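Local coordinates for protein endoglucanase A (PDB 6Q1I) that hydrolyses internal beta-1,4-glucosidic linkages in cellulose derivatives, lichenan and barley beta-glucan, and also acts on xylan, through this family 5 glycosidase domain, at residues T30-I35 with R73-W78; A59-I64 with D101-D106; Y109-T114 with I154-N159. One frame throughout, in Å; residues are numbered along the deposited sequence. Where two conformers were deposited one is given.

Contact 1. Residues T30-I35 with R73-W78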
# COMPACT_ATOMS: atom_id res chain seq x y z
N THR A 30 6.53 -10.13 -0.93
CA THR A 30 7.06 -10.56 -2.22
C THR A 30 8.19 -9.63 -2.64
O THR A 30 9.30 -9.77 -2.13
CB THR A 30 5.90 -10.69 -3.21
OG1 THR A 30 4.91 -11.54 -2.63
CG2 THR A 30 6.33 -11.33 -4.51
N LEU A 31 7.95 -8.66 -3.54
CA LEU A 31 9.02 -7.71 -3.89
C LEU A 31 9.33 -6.75 -2.76
O LEU A 31 10.31 -6.00 -2.84
CB LEU A 31 8.67 -6.96 -5.17
CG LEU A 31 8.39 -7.88 -6.36
CD1 LEU A 31 7.98 -7.07 -7.57
CD2 LEU A 31 9.58 -8.77 -6.70
N ASP A 32 8.51 -6.78 -1.70
CA ASP A 32 8.72 -6.01 -0.48
C ASP A 32 9.48 -6.78 0.59
O ASP A 32 9.92 -6.16 1.56
CB ASP A 32 7.37 -5.59 0.12
CG ASP A 32 6.36 -6.73 0.23
OD1 ASP A 32 6.16 -7.45 -0.77
OD2 ASP A 32 5.75 -6.88 1.30
N ALA A 33 9.62 -8.09 0.45
CA ALA A 33 10.34 -8.87 1.45
C ALA A 33 11.73 -8.28 1.66
O ALA A 33 12.50 -8.11 0.70
CB ALA A 33 10.43 -10.34 1.02
N LYS A 34 12.04 -7.93 2.90
CA LYS A 34 13.27 -7.20 3.21
C LYS A 34 14.33 -8.21 3.61
O LYS A 34 14.34 -8.70 4.75
CB LYS A 34 13.03 -6.18 4.31
CG LYS A 34 14.22 -5.27 4.55
CD LYS A 34 13.98 -4.31 5.71
CE LYS A 34 15.13 -3.32 5.85
NZ LYS A 34 15.28 -2.45 4.65
N ILE A 35 15.20 -8.53 2.67
CA ILE A 35 16.20 -9.58 2.84
C ILE A 35 17.55 -8.89 2.89
O ILE A 35 18.04 -8.37 1.88
CB ILE A 35 16.15 -10.61 1.70
CG1 ILE A 35 14.71 -11.02 1.39
CG2 ILE A 35 17.01 -11.82 2.06
CD1 ILE A 35 13.96 -11.63 2.54
N ARG A 73 -1.67 -3.49 -5.74
CA ARG A 73 -0.52 -2.79 -5.19
C ARG A 73 0.65 -3.76 -5.16
O ARG A 73 0.50 -4.91 -4.73
CB ARG A 73 -0.85 -2.24 -3.80
CG ARG A 73 0.27 -1.47 -3.10
CD ARG A 73 -0.30 -0.65 -1.99
NE ARG A 73 0.60 0.08 -1.10
CZ ARG A 73 1.05 -0.35 0.08
NH1 ARG A 73 0.82 -1.60 0.48
NH2 ARG A 73 1.73 0.47 0.86
N ILE A 74 1.78 -3.31 -5.69
CA ILE A 74 3.02 -4.07 -5.75
C ILE A 74 3.97 -3.43 -4.74
O ILE A 74 4.80 -2.58 -5.11
CB ILE A 74 3.61 -4.10 -7.17
CG1 ILE A 74 2.58 -4.64 -8.16
CG2 ILE A 74 4.90 -4.93 -7.21
CD1 ILE A 74 3.03 -4.58 -9.61
N PRO A 75 3.89 -3.79 -3.47
CA PRO A 75 4.82 -3.22 -2.49
C PRO A 75 6.23 -3.69 -2.83
O PRO A 75 6.45 -4.87 -3.10
CB PRO A 75 4.31 -3.77 -1.15
CG PRO A 75 3.64 -5.07 -1.52
CD PRO A 75 3.00 -4.81 -2.87
N THR A 76 7.17 -2.75 -2.86
CA THR A 76 8.52 -3.04 -3.35
C THR A 76 9.54 -2.39 -2.44
O THR A 76 9.47 -1.19 -2.18
CB THR A 76 8.69 -2.53 -4.79
OG1 THR A 76 7.70 -3.13 -5.63
CG2 THR A 76 10.06 -2.90 -5.34
N THR A 77 10.48 -3.20 -1.93
CA THR A 77 11.56 -2.71 -1.07
C THR A 77 12.82 -2.59 -1.92
O THR A 77 13.24 -3.57 -2.55
CB THR A 77 11.75 -3.64 0.13
OG1 THR A 77 10.57 -3.58 0.93
CG2 THR A 77 12.97 -3.23 0.96
N TRP A 78 13.39 -1.39 -1.98
CA TRP A 78 14.42 -1.06 -2.95
C TRP A 78 15.82 -0.92 -2.37
O TRP A 78 16.80 -1.10 -3.10
CB TRP A 78 14.09 0.26 -3.67
CG TRP A 78 12.78 0.31 -4.39
CD1 TRP A 78 11.58 0.65 -3.85
CD2 TRP A 78 12.53 0.04 -5.78
NE1 TRP A 78 10.61 0.61 -4.80
CE2 TRP A 78 11.16 0.22 -6.00
CE3 TRP A 78 13.33 -0.35 -6.85
CZ2 TRP A 78 10.57 0.04 -7.24
CZ3 TRP A 78 12.75 -0.52 -8.09
CH2 TRP A 78 11.38 -0.33 -8.28
O HOH W 1 5.43 -7.28 -4.11
O HOH W 2 13.53 -6.27 -2.01
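Thr77 grips the loop 30-35 twice. Its backbone N donates to Leu31 O over 2.9 Å in a nearly straight bond (171° at the hydrogen), and its hydroxyl OG1 donates a hydrogen bond to Asp32 O at 2.7 Å. Two successive carbonyls of a type I turn, Thr30 to Ala33, are thereby taken up by one residue, while Ala33 N closes the turn onto Thr30 O. Water 1 bridges Leu31 N and Pro75 O, accepting from the former and bonding to Pro75 O at 2.8 Å. A second water lies between Thr77 O, at 2.8 Å, and, weakly, Leu31 O.

This is the C-terminal rim of a (beta/alpha)8 barrel, where the loop after strand 23-27 lies against the end of strand 71-74. Pro75 sits about 6 Å, side chain to side chain, from Gln284, which is changed in this structure and stands at the position of the probable nucleophile.

The Asp32 carboxylate lies alongside the Pro75 ring, OD1 3.5 Å from Pro75 CG. Asp32 CG sits between the residue's backbone N and carbonyl carbon (chi1 49°), which brings OD1 back to accept a hydrogen bond from Thr30 N at 2.7 Å, from above the carboxylate plane; OD2 accepts from Asn29 N. Away from these polar groups, Leu31 CD1 lies beside Ile74 CG2 at 3.8 Å, and Trp92 of helix 90-105 touches Leu31.

Contact 2. Residues A59-I64 with D101-D106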
# COMPACT_ATOMS: atom_id res chain seq x y z
N ALA A 59 -0.22 -16.02 -14.10
CA ALA A 59 -1.44 -16.75 -13.75
C ALA A 59 -1.98 -16.33 -12.39
O ALA A 59 -3.20 -16.31 -12.19
CB ALA A 59 -1.19 -18.25 -13.79
N MET A 60 -1.10 -15.99 -11.44
CA MET A 60 -1.59 -15.49 -10.15
C MET A 60 -2.30 -14.16 -10.32
O MET A 60 -3.37 -13.93 -9.76
CB MET A 60 -0.42 -15.32 -9.18
CG MET A 60 0.29 -16.59 -8.82
SD MET A 60 1.82 -16.24 -7.94
CE MET A 60 2.61 -17.84 -7.98
N ILE A 61 -1.70 -13.26 -11.11
CA ILE A 61 -2.29 -11.96 -11.36
C ILE A 61 -3.62 -12.11 -12.10
O ILE A 61 -4.60 -11.42 -11.78
CB ILE A 61 -1.29 -11.08 -12.15
CG1 ILE A 61 0.02 -10.93 -11.37
CG2 ILE A 61 -1.91 -9.73 -12.48
CD1 ILE A 61 -0.12 -10.42 -9.95
N ASP A 62 -3.67 -13.01 -13.09
CA ASP A 62 -4.91 -13.27 -13.81
C ASP A 62 -6.02 -13.69 -12.86
O ASP A 62 -7.18 -13.29 -13.04
CB ASP A 62 -4.71 -14.40 -14.82
CG ASP A 62 -3.74 -14.08 -15.95
OD1 ASP A 62 -3.40 -12.91 -16.22
OD2 ASP A 62 -3.36 -15.06 -16.63
N LYS A 63 -5.70 -14.53 -11.87
CA LYS A 63 -6.72 -14.97 -10.92
C LYS A 63 -7.31 -13.80 -10.15
O LYS A 63 -8.53 -13.73 -9.94
CB LYS A 63 -6.08 -15.98 -9.95
CG LYS A 63 -7.05 -16.67 -9.03
CD LYS A 63 -7.70 -17.88 -9.68
CE LYS A 63 -8.71 -18.48 -8.74
NZ LYS A 63 -9.17 -19.80 -9.20
N ILE A 64 -6.46 -12.85 -9.74
CA ILE A 64 -6.93 -11.66 -9.02
C ILE A 64 -7.81 -10.80 -9.92
O ILE A 64 -8.91 -10.38 -9.53
CB ILE A 64 -5.71 -10.89 -8.49
CG1 ILE A 64 -4.93 -11.74 -7.48
CG2 ILE A 64 -6.11 -9.55 -7.87
CD1 ILE A 64 -5.75 -12.23 -6.31
N ASP A 101 4.16 -5.37 -15.45
CA ASP A 101 3.58 -5.65 -16.76
C ASP A 101 2.49 -6.73 -16.70
O ASP A 101 1.50 -6.65 -17.44
CB ASP A 101 4.68 -6.05 -17.76
CG ASP A 101 5.49 -4.86 -18.27
OD1 ASP A 101 5.01 -3.71 -18.22
OD2 ASP A 101 6.62 -5.08 -18.75
N TYR A 102 2.65 -7.76 -15.85
CA TYR A 102 1.57 -8.73 -15.69
C TYR A 102 0.27 -8.01 -15.37
O TYR A 102 -0.79 -8.34 -15.91
CB TYR A 102 1.84 -9.72 -14.54
CG TYR A 102 3.04 -10.64 -14.63
CD1 TYR A 102 3.65 -10.95 -15.83
CD2 TYR A 102 3.55 -11.21 -13.47
CE1 TYR A 102 4.76 -11.81 -15.86
CE2 TYR A 102 4.62 -12.04 -13.49
CZ TYR A 102 5.23 -12.34 -14.67
OH TYR A 102 6.32 -13.18 -14.62
N CYS A 103 0.34 -7.05 -14.45
CA CYS A 103 -0.84 -6.36 -13.95
C CYS A 103 -1.39 -5.37 -14.96
O CYS A 103 -2.60 -5.32 -15.20
CB CYS A 103 -0.47 -5.63 -12.65
SG CYS A 103 0.11 -6.70 -11.30
N ILE A 104 -0.51 -4.55 -15.56
CA ILE A 104 -0.95 -3.56 -16.53
C ILE A 104 -1.57 -4.26 -17.74
O ILE A 104 -2.60 -3.82 -18.26
CB ILE A 104 0.21 -2.63 -16.94
CG1 ILE A 104 0.71 -1.80 -15.75
CG2 ILE A 104 -0.20 -1.73 -18.12
CD1 ILE A 104 -0.22 -0.70 -15.28
N ALA A 105 -0.95 -5.35 -18.19
CA ALA A 105 -1.51 -6.13 -19.29
C ALA A 105 -2.92 -6.60 -18.99
O ALA A 105 -3.77 -6.66 -19.89
CB ALA A 105 -0.61 -7.35 -19.58
N ASP A 106 -3.21 -6.91 -17.72
CA ASP A 106 -4.53 -7.37 -17.30
C ASP A 106 -5.51 -6.23 -17.04
O ASP A 106 -6.57 -6.47 -16.46
CB ASP A 106 -4.40 -8.26 -16.06
CG ASP A 106 -4.00 -9.68 -16.40
OD1 ASP A 106 -3.76 -9.98 -17.60
OD2 ASP A 106 -3.93 -10.49 -15.46
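Ile61 reaches across from helix 58-67 and overlaps Tyr102 and Cys103 on helix 90-105. Its CG1 lies 3.9 Å from Tyr102 CB, where the two side chains cross at about a right angle, and the CG2 methyl packs on Cys103 SG at 3.8 Å, with CD1 a little farther from the same sulfur. CG2 stands anti to the backbone N (chi1 -58° for CG1), which carries that methyl towards Cys103 and also within 3.7 Å of Asp106 OD2.

These are consecutive helices in the outer layer of the TIM barrel, either side of strand 71-74 in the sequence; Ile72 of that strand touches both Ile61 and Cys103.

Towards the more exposed side the contact turns acidic. Asp62 OD1 and Asp106 OD2 approach to 2.6 Å, with the carboxylate planes 36° apart. At this separation one of the two acids probably carries a proton directed at the other. Lys58, one turn before Asp62, forms salt bridges to Asp62 OD1 and Asp106 OD1, so its ammonium group would offset part of the negative charge gathered between the helices, and its side chain also touches Tyr102.

Contact 3. Residues Y109-T114 with I154-N159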
# COMPACT_ATOMS: atom_id res chain seq x y z
N TYR A 109 -5.34 -1.18 -12.44
CA TYR A 109 -4.55 -0.11 -11.84
C TYR A 109 -3.45 -0.75 -11.00
O TYR A 109 -3.67 -1.79 -10.38
CB TYR A 109 -5.42 0.81 -10.96
CG TYR A 109 -6.44 1.54 -11.79
CD1 TYR A 109 -7.70 1.00 -12.00
CD2 TYR A 109 -6.13 2.73 -12.42
CE1 TYR A 109 -8.62 1.62 -12.82
CE2 TYR A 109 -7.05 3.37 -13.24
CZ TYR A 109 -8.29 2.81 -13.43
OH TYR A 109 -9.20 3.46 -14.25
N VAL A 110 -2.27 -0.15 -11.01
CA VAL A 110 -1.12 -0.66 -10.29
C VAL A 110 -0.58 0.46 -9.42
O VAL A 110 -0.32 1.56 -9.91
CB VAL A 110 -0.03 -1.17 -11.25
CG1 VAL A 110 1.22 -1.54 -10.48
CG2 VAL A 110 -0.57 -2.35 -12.04
N ILE A 111 -0.38 0.17 -8.14
CA ILE A 111 0.31 1.08 -7.22
C ILE A 111 1.70 0.50 -6.99
O ILE A 111 1.83 -0.60 -6.44
CB ILE A 111 -0.44 1.21 -5.88
CG1 ILE A 111 -1.85 1.75 -6.06
CG2 ILE A 111 0.38 2.08 -4.93
CD1 ILE A 111 -2.75 1.51 -4.84
N LEU A 112 2.73 1.25 -7.38
CA LEU A 112 4.12 0.87 -7.17
C LEU A 112 4.71 1.83 -6.14
O LEU A 112 4.72 3.05 -6.36
CB LEU A 112 4.90 0.96 -8.48
CG LEU A 112 6.37 0.55 -8.40
CD1 LEU A 112 6.49 -0.96 -8.08
CD2 LEU A 112 7.11 0.89 -9.69
N ASN A 113 5.21 1.30 -5.02
CA ASN A 113 5.68 2.13 -3.92
C ASN A 113 7.17 1.90 -3.65
O ASN A 113 7.85 1.18 -4.39
CB ASN A 113 4.84 1.92 -2.65
CG ASN A 113 5.17 0.64 -1.91
OD1 ASN A 113 6.02 -0.14 -2.32
ND2 ASN A 113 4.47 0.43 -0.79
N THR A 114 7.69 2.58 -2.63
CA THR A 114 8.78 2.07 -1.82
C THR A 114 8.16 1.54 -0.52
O THR A 114 7.16 2.08 -0.04
CB THR A 114 9.88 3.11 -1.52
OG1 THR A 114 9.43 4.05 -0.54
CG2 THR A 114 10.34 3.82 -2.78
N ILE A 154 0.32 4.10 -10.86
CA ILE A 154 0.31 5.11 -9.82
C ILE A 154 1.56 4.88 -8.97
O ILE A 154 1.87 3.74 -8.65
CB ILE A 154 -0.94 4.90 -8.94
CG1 ILE A 154 -2.22 5.06 -9.77
CG2 ILE A 154 -0.96 5.85 -7.75
CD1 ILE A 154 -3.42 4.41 -9.13
N PHE A 155 2.28 5.95 -8.63
CA PHE A 155 3.42 5.84 -7.73
C PHE A 155 2.97 6.16 -6.31
O PHE A 155 2.09 6.99 -6.10
CB PHE A 155 4.54 6.81 -8.12
CG PHE A 155 5.21 6.53 -9.44
CD1 PHE A 155 5.23 5.27 -10.01
CD2 PHE A 155 5.88 7.55 -10.10
CE1 PHE A 155 5.87 5.04 -11.22
CE2 PHE A 155 6.53 7.32 -11.29
CZ PHE A 155 6.53 6.07 -11.86
N GLU A 156 3.61 5.52 -5.32
CA GLU A 156 3.38 5.79 -3.90
C GLU A 156 4.74 6.02 -3.25
O GLU A 156 5.59 5.13 -3.25
CB GLU A 156 2.63 4.62 -3.26
CG GLU A 156 2.51 4.69 -1.75
CD GLU A 156 1.99 3.41 -1.12
OE1 GLU A 156 0.97 2.88 -1.61
OE2 GLU A 156 2.63 2.91 -0.16
N THR A 157 4.96 7.23 -2.72
CA THR A 157 6.32 7.67 -2.38
C THR A 157 6.96 6.78 -1.31
O THR A 157 8.13 6.40 -1.43
CB THR A 157 6.28 9.11 -1.87
OG1 THR A 157 5.33 9.21 -0.80
CG2 THR A 157 5.92 10.10 -3.00
N LEU A 158 6.23 6.52 -0.24
CA LEU A 158 6.70 5.82 0.95
C LEU A 158 5.53 4.99 1.48
O LEU A 158 4.37 5.25 1.16
CB LEU A 158 7.14 6.81 2.04
CG LEU A 158 8.35 7.69 1.72
CD1 LEU A 158 8.48 8.79 2.76
CD2 LEU A 158 9.62 6.86 1.66
N ASN A 159 5.86 4.03 2.35
CA ASN A 159 4.87 3.08 2.87
C ASN A 159 4.31 3.53 4.22
O ASN A 159 3.25 4.14 4.28
CB ASN A 159 5.51 1.69 2.95
CG ASN A 159 4.58 0.67 3.53
OD1 ASN A 159 3.39 0.66 3.21
ND2 ASN A 159 5.12 -0.19 4.39
O HOH W 3 8.79 3.39 2.27
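Val110 and Leu112 pair with Ile154 and Glu156 in the backbone ladder between these two parallel strands, which run 30° apart. Ile154 N donates to Val110 O at 2.8 Å, Leu112 N returns a bond to Ile154 O, and Glu156 N gives one to Leu112 O that is more bent. Beyond this the ladder frays: Thr114 N reaches Glu156 O only weakly, at 3.4 Å.

Among the side-chain bonds, Asn113 and Glu156 lie side by side, pointing the same way. Asn113 ND2 donates to Glu156 OE2 at 3.2 Å with the carboxylate oxygen close to the amide plane, yet ND2 approaches OE2 from above the carboxylate plane, the two planes being 79° apart. The stronger partners of both lie elsewhere: Arg73 forms a salt bridge with OE2, and Asn113 OD1 accepts from Thr76 N. Arg73 also bonds Asn159 OD1, tying the acid to a residue whose side chain comes about 3 Å from that of Gln284 and 4 Å from that of Gln160, the altered positions of the probable nucleophile and proton donor. Thr114 OG1, set between its own backbone N and carbonyl carbon (chi1 74°), donates to Thr157 O at 2.8 Å and accepts from water 3, which in turn accepts a hydrogen bond from Asn159 N.

Apolar contact is lighter. On the face they share with Ile154, Ile111 crosses Glu156 at a slant, CG2 3.5 Å from Glu156 OE1 and close to CB, while Leu112 and Phe155 project from the other face.

These are the third and fourth strands of the barrel, joined by a beta-alpha-beta crossover through helix 128-145, with strand 71-74 flanking one side and strand 204-208 the other; the connecting helix packs on Leu112 and Phe155, and Met205 touches Ile111 and Glu156 within the barrel.

Overall arrangement
From the N terminus, the chain leaves strand 23-27 through loop 30-35, passes along helix 58-67 and returns in strand 71-74, where contact 1 closes the first loop. Contact 2 opens inside that span and closes after it, on helix 90-105, so contacts 1 and 2 cross. Contact 3 follows both in series, closing the path from strand 109-113 through helix 128-145 to strand 153-156. Contact 1 lies at the rim, contact 2 in the outer helical layer and contact 3 in the barrel wall. Strands 71-74 and 109-113 are neighbours, linking contacts 1 and 3, while Cys103 packs against Ile74 and Val110, joining contact 2 to both.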